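Local coordinates for protein KLLA0C04147p (PDB 5H2D) that binds ergosterol through its oxysterol-binding-related domain, the part described here, and probably transfers sterols between membranes, at residues Leu73-Glu78 and Ala118-Pro123. Residues are numbered along the deposited sequence; the frame is centred on the assembly and turned at random.
Sequences LQRVAE and AKPFNP. With ERG (ergosterol), chain B.
Leu73 packs on Pro123, and Arg75 on Pro120, where the short helix 72-77 meets strand 119-121 in the sterol pocket of this oxysterol-binding (ORD) fold. The apolar end is the tight part. Leu73 CG lies 3.7 Å from Pro123 CG, and both leucine methyls also reach that proline ring. Gln144 of strand 138-146 touches both residues, and Thr142 touches Leu73. Two residues on, Arg75 CG sits 3.8 Å from Pro120 CG, and the two side chains cross at about a right angle. The other end is looser. No direct hydrogen bond joins the two segments; at this end a water links them. Arg75 bends at chi2 (-54°) and chi3 (-67°), which turns its guanidinium against the C18 and C19 methyls of the sterol. The group meets C18 obliquely, with NH1 3.7 Å from C18 of ergosterol and NH2 3.7 Å from C19. Two carboxylates probably balance its charge: NE pairs with Glu78 OE2 at 3.2 Å, and NH1 with Glu68. Arg116, which pairs with Glu78 OE1, also comes close to Arg75 NE. A leucine in place of Arg75 would probably leave Glu68 without this partner, Glu78 with one charge fewer beside it, and the water without this N-H. Ala118 and Lys119 extend the pocket along the sterol tail. The water lies in the guanidinium plane, accepts from Arg75 NH1 at 2.7 Å and lies 2.6 Å from Ala118 O.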
# COMPACT_ATOMS: atom_id res chain seq x y z
N LEU A 73 -7.05 -3.03 -3.51
CA LEU A 73 -5.85 -3.79 -3.85
C LEU A 73 -4.77 -2.90 -4.45
O LEU A 73 -3.58 -3.13 -4.24
CB LEU A 73 -6.19 -4.91 -4.84
CG LEU A 73 -7.22 -5.94 -4.42
CD1 LEU A 73 -7.36 -7.05 -5.47
CD2 LEU A 73 -6.83 -6.51 -3.07
N GLN A 74 -5.18 -1.88 -5.21
CA GLN A 74 -4.23 -0.98 -5.84
C GLN A 74 -3.80 0.14 -4.90
O GLN A 74 -2.64 0.56 -4.95
CB GLN A 74 -4.86 -0.43 -7.12
CG GLN A 74 -5.04 -1.55 -8.17
CD GLN A 74 -5.98 -1.18 -9.29
OE1 GLN A 74 -6.94 -0.45 -9.09
NE2 GLN A 74 -5.71 -1.70 -10.49
N ARG A 75 -4.69 0.60 -4.00
CA ARG A 75 -4.24 1.56 -3.00
C ARG A 75 -3.13 0.98 -2.14
O ARG A 75 -2.21 1.70 -1.74
CB ARG A 75 -5.41 2.00 -2.11
CG ARG A 75 -6.48 2.78 -2.83
CD ARG A 75 -5.93 3.99 -3.60
NE ARG A 75 -5.41 5.02 -2.70
CZ ARG A 75 -6.13 6.03 -2.21
NH1 ARG A 75 -7.41 6.17 -2.55
NH2 ARG A 75 -5.55 6.90 -1.40
N VAL A 76 -3.22 -0.31 -1.82
CA VAL A 76 -2.16 -0.94 -1.04
C VAL A 76 -0.86 -1.02 -1.83
O VAL A 76 0.23 -0.88 -1.27
CB VAL A 76 -2.62 -2.33 -0.55
CG1 VAL A 76 -1.47 -3.08 0.08
CG2 VAL A 76 -3.78 -2.17 0.45
N ALA A 77 -0.95 -1.19 -3.16
CA ALA A 77 0.26 -1.16 -3.98
C ALA A 77 0.93 0.21 -3.97
O ALA A 77 2.13 0.30 -4.28
CB ALA A 77 -0.07 -1.56 -5.42
N GLU A 78 0.20 1.29 -3.64
CA GLU A 78 0.84 2.59 -3.54
C GLU A 78 1.84 2.67 -2.39
O GLU A 78 2.58 3.65 -2.30
CB GLU A 78 -0.23 3.69 -3.43
CG GLU A 78 -1.07 3.79 -4.72
CD GLU A 78 -2.08 4.94 -4.73
OE1 GLU A 78 -1.68 6.11 -4.52
OE2 GLU A 78 -3.27 4.68 -4.99
N ALA A 118 -12.40 9.91 -1.22
CA ALA A 118 -13.22 9.05 -2.06
C ALA A 118 -12.98 7.60 -1.67
O ALA A 118 -11.86 7.22 -1.29
CB ALA A 118 -12.90 9.24 -3.55
N LYS A 119 -14.03 6.80 -1.83
CA LYS A 119 -13.99 5.38 -1.50
C LYS A 119 -13.44 4.58 -2.68
O LYS A 119 -14.05 4.59 -3.76
CB LYS A 119 -15.40 4.91 -1.16
CG LYS A 119 -15.56 3.44 -0.84
CD LYS A 119 -17.03 3.15 -0.55
CE LYS A 119 -17.45 1.76 -0.98
NZ LYS A 119 -18.91 1.54 -0.68
N PRO A 120 -12.31 3.89 -2.53
CA PRO A 120 -11.86 2.95 -3.57
C PRO A 120 -12.82 1.77 -3.66
O PRO A 120 -13.62 1.52 -2.76
CB PRO A 120 -10.49 2.48 -3.09
CG PRO A 120 -10.08 3.46 -1.99
CD PRO A 120 -11.41 3.87 -1.36
N PHE A 121 -12.69 1.00 -4.74
CA PHE A 121 -13.55 -0.17 -4.89
C PHE A 121 -13.25 -1.20 -3.81
O PHE A 121 -12.10 -1.46 -3.45
CB PHE A 121 -13.37 -0.80 -6.28
CG PHE A 121 -14.26 -0.20 -7.32
CD1 PHE A 121 -13.96 1.05 -7.86
CD2 PHE A 121 -15.38 -0.88 -7.77
CE1 PHE A 121 -14.78 1.62 -8.84
CE2 PHE A 121 -16.21 -0.31 -8.74
CZ PHE A 121 -15.92 0.93 -9.27
N ASN A 122 -14.32 -1.79 -3.29
CA ASN A 122 -14.22 -2.91 -2.38
C ASN A 122 -13.95 -4.15 -3.23
O ASN A 122 -14.81 -4.54 -4.03
CB ASN A 122 -15.52 -3.01 -1.58
CG ASN A 122 -15.45 -4.01 -0.45
OD1 ASN A 122 -14.38 -4.44 -0.04
ND2 ASN A 122 -16.62 -4.39 0.07
N PRO A 123 -12.77 -4.78 -3.13
CA PRO A 123 -12.45 -5.87 -4.06
C PRO A 123 -13.38 -7.05 -3.87
O PRO A 123 -13.82 -7.34 -2.76
CB PRO A 123 -11.00 -6.23 -3.70
CG PRO A 123 -10.47 -5.02 -2.96
CD PRO A 123 -11.67 -4.52 -2.19
C1 ERG B . -3.81 4.39 3.45
C2 ERG B . -2.50 3.71 3.06
C3 ERG B . -2.69 2.23 3.28
C4 ERG B . -3.84 1.70 2.42
C5 ERG B . -5.05 2.46 2.60
C6 ERG B . -6.27 1.81 2.47
C7 ERG B . -7.50 2.48 2.57
C8 ERG B . -7.55 3.86 2.78
C9 ERG B . -6.33 4.52 3.13
C10 ERG B . -5.01 3.88 2.65
C11 ERG B . -6.36 6.09 2.88
C12 ERG B . -7.71 6.74 3.21
C13 ERG B . -8.80 5.98 2.44
C14 ERG B . -8.80 4.55 3.02
C15 ERG B . -10.05 3.96 2.42
C16 ERG B . -11.07 5.14 2.42
C17 ERG B . -10.23 6.38 2.83
C18 ERG B . -8.60 6.03 0.91
C19 ERG B . -4.83 4.27 1.15
C20 ERG B . -10.84 7.64 2.18
C21 ERG B . -10.06 8.92 2.43
C22 ERG B . -12.24 7.78 2.78
C23 ERG B . -13.45 7.61 1.93
C24 ERG B . -14.84 7.72 2.56
C25 ERG B . -15.74 8.51 1.61
C26 ERG B . -15.15 9.92 1.43
C27 ERG B . -17.17 8.67 2.15
C28 ERG B . -15.34 6.31 2.76
O1 ERG B . -1.44 1.50 2.96
O HOH W 1 -9.44 7.84 -2.09